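Local coordinates for hypothetical 13.2 KDA protein (Sulfolobus virus-like particle ssv1, PDB 2VQC), which is essential for virus function and, as a winged-helix protein, probably acts by binding DNA, at residues E18-I23 with E33-Q38; A37-S42 with Y47-A52; C64-Q67 with K72-F75. One frame throughout, in Å; residues are numbered along the deposited sequence.

Contact 1: E18-I23 with E33-Q38; sequences EIMYKI and EDILAQ
M20, a selenomethionine, reaches from helix 13-27 into the side chains of helix 32-39, and both I35 and Q38 meet it. The axes of segments 18-23 and 33-38 stay 11.3 Å apart at an angle of 113°, so the contact is carried by long side chains and not by close backbones; the nearest CA atoms, of M20 and I35, are 7.1 Å apart. M20 starts with CG beside its backbone N and then bends at both chi2 and chi3, a hooked course that gives its parts different partners. The inner methylene CG lies against the I35 methylene CG1 at 4.0 Å. Further out, SE rests on the aliphatic base of Q38, 3.9 Å from its CG, and the terminal CE turns back onto the same Q38 CG at 3.4 Å, although the exact closeness is doubtful. Q38 extends toward the first helix with its CG anti to the backbone N (chi1 178°), then bends at chi2, which turns a face of its amide to I23. There the I23 methyl CD1 stands over the amide plane, close above CD at 3.6 Å and as near to OE1 at 3.6 Å. This meeting is van der Waals in kind, and no hydrogen bond joins the segments. Q38 thus offers methylenes to the buried M20 and its amide to I23 at the exposed margin. Around this crossing, L30 of strand 29-30 touches M20 and I23 and F39 touches I19 and M20, while Y21 and E18 of helix 13-27 pack on I56 of helix 43-59.

Contact 2: A37-S42 with Y47-A52; sequences AQFEIS and YNIQRA
The helix-turn-helix of this protein, helix 32-39 followed by helix 43-59, is closed across its turn by F39 and I41 converging on I49. Across the turn, I49 touches through one methyl: its CD1 lies 3.6 Å from I41 CD1 and 3.8 Å from F39 CD2. The I41 pair is methyl against methyl, whereas the F39 ring is approached obliquely near its CD2-CE2 side. The CA atoms of F39 and I49 are 10.4 Å apart, which shows that the side chains span the gap between the backbones. A neighbour in the same helix backs the ring, since Q38 CG sits 4.0 Å above its plane over the centre. E40 leaves the helix with positive phi (60°); at I41, CG1 lies between the backbone N and the carbonyl carbon (chi1 51°), and CD1 reaches I49. S42 takes the N-cap position of the next helix, and its OG is hydrogen-bonded to S45 OG. I49 also packs on I35, so the same helix pair is joined one turn further back. Such a short turn with an apolar core between two helices is typical of the helix-turn-helix, in which the second helix is commonly the one that reads DNA.

Contact 3: C64-Q67 with K72-F75; sequences CEVQ and KTTF
Strand 64-67 and strand 73-75 run antiparallel, their axes 4.6 Å apart and 166° between directions, with V66 and F75 as a non-hydrogen-bonded pair and Q67 and T74 as a hydrogen-bonded one. Two backbone bonds close the latter. Q67 N gives a short bond to T74 O, 2.7 Å. The return bond from T74 N to Q67 O is the longer, at 3.1 Å. Beyond them, F75 CA makes a CA-H...O contact of 3.5 Å with E65 O. On the face that carries V66 and F75 the two side chains lie side by side and point the same way. V66 CG2 comes obliquely to the ring, 3.8 Å from F75 CE1, while its other methyl, CG1, anti to the backbone N (chi1 -178°), meets T73 CG2 at 3.8 Å. C64 SG approaches the ring at its edge, near its plane, 4.3 Å from F75 CD1. On the face of Q67 and T74, Q67 NE2 donates to E65 OE1 at 3.3 Å, from above the carboxylate plane, and ties two residues of one strand. The V66-F75 face is turned to helix 43-59, where both residues touch C57, and the disulfide from C64 to C57 binds strand and helix covalently. F75 is also paired through its backbone with L30, which puts strand 73-77 in the middle of the small sheet. An antiparallel hairpin packed against the last helix corresponds to the wing of the winged-helix fold.

From the N terminus, contact 1 is the first to close a loop: helix 13-27 passes through strand 29-30 and meets helix 32-39. Contact 2 starts on the stretch where contact 1 ends, sharing A37 and Q38 with it, and closes the turn into helix 43-59. Contact 3 follows in series, bringing strand 73-77 back on strand 64-68; none nests inside another. Contacts 1 and 2, with centres about 7 Å apart, tie helix 32-39 to the helices before and after it, and contact 3 adds the wing, its centre about 13 Å from that of contact 1. Helices and wing are joined by the E33-K72 salt bridge, by Y21 packing on C64, and by Q50 touching T73 and F75.

Contact 1: E18-I23 with E33-Q38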
ATOM      1  N   GLU A  18       1.020   3.076  -7.004  1.00 21.61           N
ATOM      2  CA  GLU A  18       2.154   3.998  -7.155  1.00 21.47           C
ATOM      3  C   GLU A  18       1.903   5.285  -6.376  1.00 21.04           C
ATOM      4  O   GLU A  18       2.823   5.845  -5.782  1.00 20.81           O
ATOM      5  CB  GLU A  18       2.426   4.321  -8.634  1.00 21.31           C
ATOM      6  CG  GLU A  18       3.058   3.171  -9.418  1.00 21.98           C
ATOM      7  CD  GLU A  18       3.266   3.492 -10.897  1.00 22.46           C
ATOM      8  OE1 GLU A  18       2.324   3.997 -11.548  1.00 24.72           O
ATOM      9  OE2 GLU A  18       4.372   3.225 -11.418  1.00 24.00           O
ATOM     10  N   ILE A  19       0.655   5.748  -6.373  1.00 20.76           N
ATOM     11  CA  ILE A  19       0.287   6.933  -5.592  1.00 20.53           C
ATOM     12  C   ILE A  19       0.505   6.637  -4.109  1.00 20.25           C
ATOM     13  O   ILE A  19       1.113   7.436  -3.394  1.00 20.17           O
ATOM     14  CB  ILE A  19      -1.170   7.382  -5.853  1.00 20.39           C
ATOM     15  CG1 ILE A  19      -1.349   7.770  -7.327  1.00 20.19           C
ATOM     16  CG2 ILE A  19      -1.554   8.567  -4.960  1.00 20.60           C
ATOM     17  CD1 ILE A  19      -2.777   8.072  -7.713  1.00 20.24           C
HETATM   18  N   MSE A  20       0.036   5.475  -3.663  1.00 20.09           N
HETATM   19  CA  MSE A  20       0.186   5.086  -2.265  1.00 20.22           C
HETATM   20  C   MSE A  20       1.653   4.897  -1.877  1.00 20.12           C
HETATM   21  O   MSE A  20       2.027   5.182  -0.748  1.00 20.07           O
HETATM   22  CB  MSE A  20      -0.585   3.798  -1.965  1.00 20.30           C
HETATM   23  CG  MSE A  20      -2.100   3.880  -2.132  1.00 21.10           C
HETATM   24 SE   MSE A  20      -2.996   5.363  -1.195  1.00 21.23          SE
HETATM   25  CE  MSE A  20      -2.586   6.703  -2.477  1.00 24.23           C
ATOM     26  N   TYR A  21       2.475   4.425  -2.810  1.00 20.04           N
ATOM     27  CA  TYR A  21       3.878   4.140  -2.516  1.00 19.96           C
ATOM     28  C   TYR A  21       4.642   5.408  -2.134  1.00 19.99           C
ATOM     29  O   TYR A  21       5.455   5.391  -1.204  1.00 20.04           O
ATOM     30  CB  TYR A  21       4.557   3.457  -3.703  1.00 19.71           C
ATOM     31  CG  TYR A  21       5.929   2.904  -3.383  1.00 19.63           C
ATOM     32  CD1 TYR A  21       6.069   1.791  -2.558  1.00 19.54           C
ATOM     33  CD2 TYR A  21       7.081   3.484  -3.907  1.00 19.17           C
ATOM     34  CE1 TYR A  21       7.309   1.269  -2.255  1.00 19.08           C
ATOM     35  CE2 TYR A  21       8.337   2.965  -3.613  1.00 19.31           C
ATOM     36  CZ  TYR A  21       8.440   1.851  -2.782  1.00 19.26           C
ATOM     37  OH  TYR A  21       9.664   1.314  -2.472  1.00 19.04           O
ATOM     38  N   LYS A  22       4.384   6.506  -2.835  1.00 19.78           N
ATOM     39  CA  LYS A  22       5.021   7.764  -2.464  1.00 20.14           C
ATOM     40  C   LYS A  22       4.386   8.415  -1.232  1.00 19.89           C
ATOM     41  O   LYS A  22       5.051   9.170  -0.525  1.00 19.96           O
ATOM     42  CB  LYS A  22       5.125   8.730  -3.647  1.00 20.11           C
ATOM     43  CG  LYS A  22       3.850   9.228  -4.222  1.00 20.64           C
ATOM     44  CD  LYS A  22       4.185  10.140  -5.389  1.00 21.18           C
ATOM     45  CE  LYS A  22       2.935  10.638  -6.062  1.00 22.40           C
ATOM     46  NZ  LYS A  22       3.224  11.571  -7.196  1.00 22.20           N
ATOM     47  N   ILE A  23       3.124   8.099  -0.954  1.00 19.92           N
ATOM     48  CA  ILE A  23       2.512   8.476   0.323  1.00 20.04           C
ATOM     49  C   ILE A  23       3.157   7.695   1.486  1.00 20.17           C
ATOM     50  O   ILE A  23       3.303   8.223   2.594  1.00 20.15           O
ATOM     51  CB  ILE A  23       0.972   8.299   0.287  1.00 19.92           C
ATOM     52  CG1 ILE A  23       0.373   9.343  -0.663  1.00 19.86           C
ATOM     53  CG2 ILE A  23       0.366   8.432   1.693  1.00 20.01           C
ATOM     54  CD1 ILE A  23      -1.138   9.322  -0.775  1.00 20.10           C
ATOM     55  N   GLU A  33      -6.653   0.898   5.726  1.00 17.92           N
ATOM     56  CA  GLU A  33      -7.435   2.087   6.105  1.00 18.00           C
ATOM     57  C   GLU A  33      -6.929   3.375   5.466  1.00 17.86           C
ATOM     58  O   GLU A  33      -7.728   4.266   5.158  1.00 17.75           O
ATOM     59  CB  GLU A  33      -7.472   2.275   7.628  1.00 18.05           C
ATOM     60  CG  GLU A  33      -8.252   1.195   8.385  1.00 18.20           C
ATOM     61  CD  GLU A  33      -7.400   0.001   8.785  1.00 17.79           C
ATOM     62  OE1 GLU A  33      -6.350  -0.243   8.156  1.00 18.72           O
ATOM     63  OE2 GLU A  33      -7.789  -0.700   9.733  1.00 17.76           O
ATOM     64  N   ASP A  34      -5.612   3.480   5.286  1.00 17.93           N
ATOM     65  CA  ASP A  34      -5.006   4.645   4.619  1.00 18.01           C
ATOM     66  C   ASP A  34      -5.369   4.721   3.130  1.00 17.93           C
ATOM     67  O   ASP A  34      -5.534   5.809   2.578  1.00 18.05           O
ATOM     68  CB  ASP A  34      -3.482   4.625   4.776  1.00 18.03           C
ATOM     69  CG  ASP A  34      -3.040   4.802   6.219  1.00 18.59           C
ATOM     70  OD1 ASP A  34      -3.446   5.802   6.842  1.00 19.35           O
ATOM     71  OD2 ASP A  34      -2.281   3.947   6.730  1.00 18.99           O
ATOM     72  N   ILE A  35      -5.487   3.563   2.487  1.00 17.81           N
ATOM     73  CA  ILE A  35      -5.900   3.493   1.087  1.00 17.82           C
ATOM     74  C   ILE A  35      -7.375   3.881   0.961  1.00 17.76           C
ATOM     75  O   ILE A  35      -7.759   4.620   0.052  1.00 17.65           O
ATOM     76  CB  ILE A  35      -5.673   2.073   0.512  1.00 17.74           C
ATOM     77  CG1 ILE A  35      -4.178   1.705   0.568  1.00 17.71           C
ATOM     78  CG2 ILE A  35      -6.212   1.978  -0.915  1.00 17.77           C
ATOM     79  CD1 ILE A  35      -3.863   0.271   0.152  1.00 17.81           C
ATOM     80  N   LEU A  36      -8.191   3.373   1.883  1.00 17.92           N
ATOM     81  CA  LEU A  36      -9.617   3.694   1.938  1.00 18.09           C
ATOM     82  C   LEU A  36      -9.867   5.187   2.165  1.00 18.08           C
ATOM     83  O   LEU A  36     -10.765   5.760   1.556  1.00 17.78           O
ATOM     84  CB  LEU A  36     -10.310   2.873   3.035  1.00 18.11           C
ATOM     85  CG  LEU A  36     -10.519   1.390   2.707  1.00 18.66           C
ATOM     86  CD1 LEU A  36     -10.717   0.563   3.970  1.00 18.99           C
ATOM     87  CD2 LEU A  36     -11.700   1.211   1.773  1.00 18.40           C
ATOM     88  N   ALA A  37      -9.070   5.806   3.036  1.00 18.33           N
ATOM     89  CA  ALA A  37      -9.234   7.222   3.371  1.00 18.51           C
ATOM     90  C   ALA A  37      -8.745   8.112   2.238  1.00 18.86           C
ATOM     91  O   ALA A  37      -9.382   9.106   1.898  1.00 18.63           O
ATOM     92  CB  ALA A  37      -8.500   7.564   4.668  1.00 18.43           C
ATOM     93  N   GLN A  38      -7.610   7.752   1.656  1.00 19.29           N
ATOM     94  CA  GLN A  38      -7.041   8.530   0.558  1.00 19.52           C
ATOM     95  C   GLN A  38      -7.977   8.608  -0.653  1.00 19.41           C
ATOM     96  O   GLN A  38      -8.212   9.691  -1.189  1.00 19.15           O
ATOM     97  CB  GLN A  38      -5.691   7.938   0.139  1.00 19.63           C
ATOM     98  CG  GLN A  38      -5.020   8.641  -1.039  1.00 19.81           C
ATOM     99  CD  GLN A  38      -4.702  10.087  -0.771  1.00 20.40           C
ATOM    100  OE1 GLN A  38      -4.356  10.454   0.348  1.00 21.25           O
ATOM    101  NE2 GLN A  38      -4.790  10.922  -1.810  1.00 21.57           N
TER

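Contact 2: A37-S42 with Y47-A52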
ATOM      1  N   ALA A  37      -9.070   5.806   3.036  1.00 18.33           N
ATOM      2  CA  ALA A  37      -9.234   7.222   3.371  1.00 18.51           C
ATOM      3  C   ALA A  37      -8.745   8.112   2.238  1.00 18.86           C
ATOM      4  O   ALA A  37      -9.382   9.106   1.898  1.00 18.63           O
ATOM      5  CB  ALA A  37      -8.500   7.564   4.668  1.00 18.43           C
ATOM      6  N   GLN A  38      -7.610   7.752   1.656  1.00 19.29           N
ATOM      7  CA  GLN A  38      -7.041   8.530   0.558  1.00 19.52           C
ATOM      8  C   GLN A  38      -7.977   8.608  -0.653  1.00 19.41           C
ATOM      9  O   GLN A  38      -8.212   9.691  -1.189  1.00 19.15           O
ATOM     10  CB  GLN A  38      -5.691   7.938   0.139  1.00 19.63           C
ATOM     11  CG  GLN A  38      -5.020   8.641  -1.039  1.00 19.81           C
ATOM     12  CD  GLN A  38      -4.702  10.087  -0.771  1.00 20.40           C
ATOM     13  OE1 GLN A  38      -4.356  10.454   0.348  1.00 21.25           O
ATOM     14  NE2 GLN A  38      -4.790  10.922  -1.810  1.00 21.57           N
ATOM     15  N   PHE A  39      -8.512   7.461  -1.065  1.00 19.55           N
ATOM     16  CA  PHE A  39      -9.273   7.365  -2.313  1.00 19.76           C
ATOM     17  C   PHE A  39     -10.799   7.418  -2.162  1.00 20.02           C
ATOM     18  O   PHE A  39     -11.500   7.748  -3.128  1.00 19.78           O
ATOM     19  CB  PHE A  39      -8.868   6.094  -3.064  1.00 19.63           C
ATOM     20  CG  PHE A  39      -7.445   6.110  -3.577  1.00 19.30           C
ATOM     21  CD1 PHE A  39      -6.972   7.174  -4.337  1.00 18.99           C
ATOM     22  CD2 PHE A  39      -6.585   5.044  -3.317  1.00 19.47           C
ATOM     23  CE1 PHE A  39      -5.664   7.180  -4.825  1.00 19.32           C
ATOM     24  CE2 PHE A  39      -5.279   5.045  -3.805  1.00 19.22           C
ATOM     25  CZ  PHE A  39      -4.821   6.116  -4.557  1.00 19.13           C
ATOM     26  N   GLU A  40     -11.300   7.119  -0.960  1.00 20.48           N
ATOM     27  CA  GLU A  40     -12.745   7.079  -0.665  1.00 20.91           C
ATOM     28  C   GLU A  40     -13.480   6.053  -1.542  1.00 20.96           C
ATOM     29  O   GLU A  40     -14.476   6.360  -2.213  1.00 20.57           O
ATOM     30  CB  GLU A  40     -13.383   8.466  -0.768  1.00 20.94           C
ATOM     31  CG  GLU A  40     -12.829   9.445   0.244  1.00 22.32           C
ATOM     32  CD  GLU A  40     -13.564  10.774   0.263  1.00 22.66           C
ATOM     33  OE1 GLU A  40     -14.677  10.868  -0.300  1.00 25.48           O
ATOM     34  OE2 GLU A  40     -13.022  11.731   0.860  1.00 26.10           O
ATOM     35  N   ILE A  41     -12.977   4.824  -1.472  1.00 20.90           N
ATOM     36  CA  ILE A  41     -13.424   3.709  -2.288  1.00 21.05           C
ATOM     37  C   ILE A  41     -13.894   2.562  -1.394  1.00 20.92           C
ATOM     38  O   ILE A  41     -13.823   2.648  -0.166  1.00 20.93           O
ATOM     39  CB  ILE A  41     -12.275   3.208  -3.206  1.00 21.07           C
ATOM     40  CG1 ILE A  41     -11.002   2.947  -2.382  1.00 21.06           C
ATOM     41  CG2 ILE A  41     -12.013   4.221  -4.311  1.00 21.26           C
ATOM     42  CD1 ILE A  41      -9.932   2.182  -3.119  1.00 21.38           C
ATOM     43  N   SER A  42     -14.376   1.492  -2.020  1.00 20.90           N
ATOM     44  CA  SER A  42     -14.840   0.311  -1.298  1.00 21.11           C
ATOM     45  C   SER A  42     -13.676  -0.548  -0.775  1.00 21.26           C
ATOM     46  O   SER A  42     -12.529  -0.396  -1.197  1.00 21.24           O
ATOM     47  CB  SER A  42     -15.730  -0.529  -2.210  1.00 20.96           C
ATOM     48  OG  SER A  42     -14.948  -1.159  -3.208  1.00 21.02           O
ATOM     49  N   TYR A  47      -8.453  -3.468  -1.460  1.00 22.81           N
ATOM     50  CA  TYR A  47      -7.666  -4.711  -1.432  1.00 22.87           C
ATOM     51  C   TYR A  47      -6.933  -4.972  -2.751  1.00 22.87           C
ATOM     52  O   TYR A  47      -5.822  -5.497  -2.742  1.00 22.79           O
ATOM     53  CB  TYR A  47      -8.536  -5.934  -1.078  1.00 22.99           C
ATOM     54  CG  TYR A  47      -8.651  -6.214   0.411  1.00 23.15           C
ATOM     55  CD1 TYR A  47      -7.524  -6.515   1.175  1.00 23.35           C
ATOM     56  CD2 TYR A  47      -9.891  -6.200   1.051  1.00 23.43           C
ATOM     57  CE1 TYR A  47      -7.630  -6.777   2.541  1.00 23.06           C
ATOM     58  CE2 TYR A  47     -10.005  -6.459   2.410  1.00 22.88           C
ATOM     59  CZ  TYR A  47      -8.875  -6.745   3.151  1.00 23.05           C
ATOM     60  OH  TYR A  47      -8.999  -7.003   4.503  1.00 23.21           O
ATOM     61  N   ASN A  48      -7.552  -4.617  -3.876  1.00 23.01           N
ATOM     62  CA  ASN A  48      -6.890  -4.745  -5.183  1.00 23.02           C
ATOM     63  C   ASN A  48      -5.666  -3.843  -5.253  1.00 22.89           C
ATOM     64  O   ASN A  48      -4.626  -4.236  -5.775  1.00 22.73           O
ATOM     65  CB  ASN A  48      -7.841  -4.405  -6.338  1.00 22.90           C
ATOM     66  CG  ASN A  48      -8.962  -5.413  -6.499  1.00 23.36           C
ATOM     67  OD1 ASN A  48      -8.790  -6.606  -6.250  1.00 23.24           O
ATOM     68  ND2 ASN A  48     -10.123  -4.935  -6.937  1.00 24.16           N
ATOM     69  N   ILE A  49      -5.804  -2.632  -4.720  1.00 23.10           N
ATOM     70  CA  ILE A  49      -4.701  -1.671  -4.682  1.00 23.14           C
ATOM     71  C   ILE A  49      -3.615  -2.156  -3.725  1.00 23.23           C
ATOM     72  O   ILE A  49      -2.429  -2.104  -4.053  1.00 23.50           O
ATOM     73  CB  ILE A  49      -5.186  -0.253  -4.281  1.00 23.09           C
ATOM     74  CG1 ILE A  49      -6.120   0.314  -5.358  1.00 23.15           C
ATOM     75  CG2 ILE A  49      -3.998   0.688  -4.065  1.00 23.15           C
ATOM     76  CD1 ILE A  49      -6.876   1.576  -4.942  1.00 22.92           C
ATOM     77  N   GLN A  50      -4.024  -2.635  -2.552  1.00 23.40           N
ATOM     78  CA  GLN A  50      -3.087  -3.190  -1.579  1.00 23.64           C
ATOM     79  C   GLN A  50      -2.267  -4.335  -2.171  1.00 23.87           C
ATOM     80  O   GLN A  50      -1.071  -4.455  -1.908  1.00 24.01           O
ATOM     81  CB  GLN A  50      -3.828  -3.691  -0.339  1.00 23.55           C
ATOM     82  CG  GLN A  50      -2.925  -4.379   0.665  1.00 23.72           C
ATOM     83  CD  GLN A  50      -3.589  -4.590   2.001  1.00 24.11           C
ATOM     84  OE1 GLN A  50      -3.733  -3.653   2.787  1.00 26.09           O
ATOM     85  NE2 GLN A  50      -3.992  -5.827   2.275  1.00 23.92           N
ATOM     86  N   ARG A  51      -2.915  -5.182  -2.962  1.00 23.97           N
ATOM     87  CA  ARG A  51      -2.218  -6.275  -3.628  1.00 24.20           C
ATOM     88  C   ARG A  51      -1.152  -5.754  -4.604  1.00 24.09           C
ATOM     89  O   ARG A  51      -0.046  -6.295  -4.665  1.00 23.69           O
ATOM     90  CB  ARG A  51      -3.216  -7.183  -4.345  1.00 24.18           C
ATOM     91  CG  ARG A  51      -2.609  -8.470  -4.827  1.00 24.75           C
ATOM     92  CD  ARG A  51      -3.662  -9.539  -5.052  1.00 25.14           C
ATOM     93  NE  ARG A  51      -4.571  -9.224  -6.155  1.00 26.08           N
ATOM     94  CZ  ARG A  51      -5.888  -9.012  -6.049  1.00 26.51           C
ATOM     95  NH1 ARG A  51      -6.515  -9.061  -4.873  1.00 26.62           N
ATOM     96  NH2 ARG A  51      -6.593  -8.750  -7.146  1.00 26.25           N
ATOM     97  N   ALA A  52      -1.481  -4.697  -5.349  1.00 24.11           N
ATOM     98  CA  ALA A  52      -0.521  -4.082  -6.276  1.00 24.11           C
ATOM     99  C   ALA A  52       0.585  -3.329  -5.521  1.00 24.14           C
ATOM    100  O   ALA A  52       1.741  -3.315  -5.953  1.00 24.46           O
ATOM    101  CB  ALA A  52      -1.234  -3.159  -7.255  1.00 23.95           C
TER

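Contact 3: C64-Q67 with K72-F75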
ATOM      1  N   CYS A  64      11.083  -0.639   1.118  1.00 28.14           N
ATOM      2  CA  CYS A  64       9.782  -0.978   1.671  1.00 28.34           C
ATOM      3  C   CYS A  64       9.811  -2.345   2.344  1.00 28.55           C
ATOM      4  O   CYS A  64      10.532  -3.256   1.923  1.00 28.57           O
ATOM      5  CB  CYS A  64       8.710  -0.975   0.573  1.00 28.19           C
ATOM      6  SG  CYS A  64       7.045  -1.298   1.235  1.00 29.14           S
ATOM      7  N   GLU A  65       9.005  -2.477   3.390  1.00 28.83           N
ATOM      8  CA  GLU A  65       8.879  -3.722   4.125  1.00 29.13           C
ATOM      9  C   GLU A  65       7.402  -4.005   4.359  1.00 29.18           C
ATOM     10  O   GLU A  65       6.686  -3.179   4.935  1.00 29.04           O
ATOM     11  CB  GLU A  65       9.601  -3.607   5.462  1.00 29.20           C
ATOM     12  CG  GLU A  65       9.806  -4.932   6.171  1.00 29.64           C
ATOM     13  CD  GLU A  65      10.380  -4.765   7.562  1.00 29.69           C
ATOM     14  OE1 GLU A  65      10.252  -3.662   8.136  1.00 30.63           O
ATOM     15  OE2 GLU A  65      10.954  -5.741   8.087  1.00 31.00           O
ATOM     16  N   VAL A  66       6.947  -5.163   3.897  1.00 29.31           N
ATOM     17  CA  VAL A  66       5.581  -5.593   4.131  1.00 29.64           C
ATOM     18  C   VAL A  66       5.568  -6.382   5.436  1.00 29.90           C
ATOM     19  O   VAL A  66       6.103  -7.492   5.505  1.00 30.15           O
ATOM     20  CB  VAL A  66       5.049  -6.457   2.973  1.00 29.56           C
ATOM     21  CG1 VAL A  66       3.597  -6.862   3.229  1.00 29.70           C
ATOM     22  CG2 VAL A  66       5.178  -5.706   1.649  1.00 29.56           C
ATOM     23  N   GLN A  67       4.982  -5.791   6.473  1.00 29.99           N
ATOM     24  CA  GLN A  67       4.855  -6.453   7.764  1.00 30.17           C
ATOM     25  C   GLN A  67       3.508  -7.161   7.834  1.00 30.48           C
ATOM     26  O   GLN A  67       2.531  -6.619   8.347  1.00 30.38           O
ATOM     27  CB  GLN A  67       5.011  -5.443   8.903  1.00 30.14           C
ATOM     28  CG  GLN A  67       6.383  -4.783   8.925  1.00 30.25           C
ATOM     29  CD  GLN A  67       6.546  -3.767  10.039  1.00 30.24           C
ATOM     30  OE1 GLN A  67       5.571  -3.338  10.661  1.00 30.67           O
ATOM     31  NE2 GLN A  67       7.786  -3.372  10.292  1.00 30.46           N
ATOM     32  N   LYS A  72      -2.964  -7.380  10.936  1.00 32.91           N
ATOM     33  CA  LYS A  72      -3.174  -6.771   9.620  1.00 33.04           C
ATOM     34  C   LYS A  72      -1.862  -6.531   8.869  1.00 33.15           C
ATOM     35  O   LYS A  72      -0.801  -6.370   9.477  1.00 32.94           O
ATOM     36  CB  LYS A  72      -3.924  -5.438   9.750  1.00 33.03           C
ATOM     37  CG  LYS A  72      -3.161  -4.366  10.513  1.00 32.99           C
ATOM     38  CD  LYS A  72      -4.091  -3.408  11.238  1.00 32.95           C
ATOM     39  CE  LYS A  72      -5.084  -2.739  10.308  1.00 32.73           C
ATOM     40  NZ  LYS A  72      -5.853  -1.710  11.047  1.00 32.78           N
ATOM     41  N   THR A  73      -1.960  -6.499   7.541  1.00 33.42           N
ATOM     42  CA  THR A  73      -0.839  -6.135   6.674  1.00 33.68           C
ATOM     43  C   THR A  73      -0.493  -4.659   6.854  1.00 33.82           C
ATOM     44  O   THR A  73      -1.369  -3.789   6.781  1.00 33.71           O
ATOM     45  CB  THR A  73      -1.170  -6.384   5.185  1.00 33.66           C
ATOM     46  OG1 THR A  73      -1.552  -7.754   4.995  1.00 33.95           O
ATOM     47  CG2 THR A  73       0.028  -6.059   4.293  1.00 33.56           C
ATOM     48  N   THR A  74       0.787  -4.388   7.091  1.00 34.23           N
ATOM     49  CA  THR A  74       1.269  -3.028   7.293  1.00 34.56           C
ATOM     50  C   THR A  74       2.532  -2.810   6.471  1.00 34.90           C
ATOM     51  O   THR A  74       3.490  -3.570   6.584  1.00 35.30           O
ATOM     52  CB  THR A  74       1.585  -2.756   8.782  1.00 34.58           C
ATOM     53  OG1 THR A  74       0.477  -3.162   9.599  1.00 34.51           O
ATOM     54  CG2 THR A  74       1.876  -1.274   9.018  1.00 34.52           C
ATOM     55  N   PHE A  75       2.525  -1.772   5.644  1.00 35.34           N
ATOM     56  CA  PHE A  75       3.687  -1.401   4.852  1.00 35.36           C
ATOM     57  C   PHE A  75       4.512  -0.407   5.652  1.00 35.91           C
ATOM     58  O   PHE A  75       3.971   0.536   6.223  1.00 35.77           O
ATOM     59  CB  PHE A  75       3.245  -0.794   3.521  1.00 35.41           C
ATOM     60  CG  PHE A  75       2.382  -1.712   2.709  1.00 35.33           C
ATOM     61  CD1 PHE A  75       2.949  -2.601   1.813  1.00 35.19           C
ATOM     62  CD2 PHE A  75       1.000  -1.716   2.873  1.00 35.58           C
ATOM     63  CE1 PHE A  75       2.151  -3.468   1.070  1.00 35.34           C
ATOM     64  CE2 PHE A  75       0.197  -2.580   2.136  1.00 35.54           C
ATOM     65  CZ  PHE A  75       0.777  -3.458   1.232  1.00 35.35           C
TER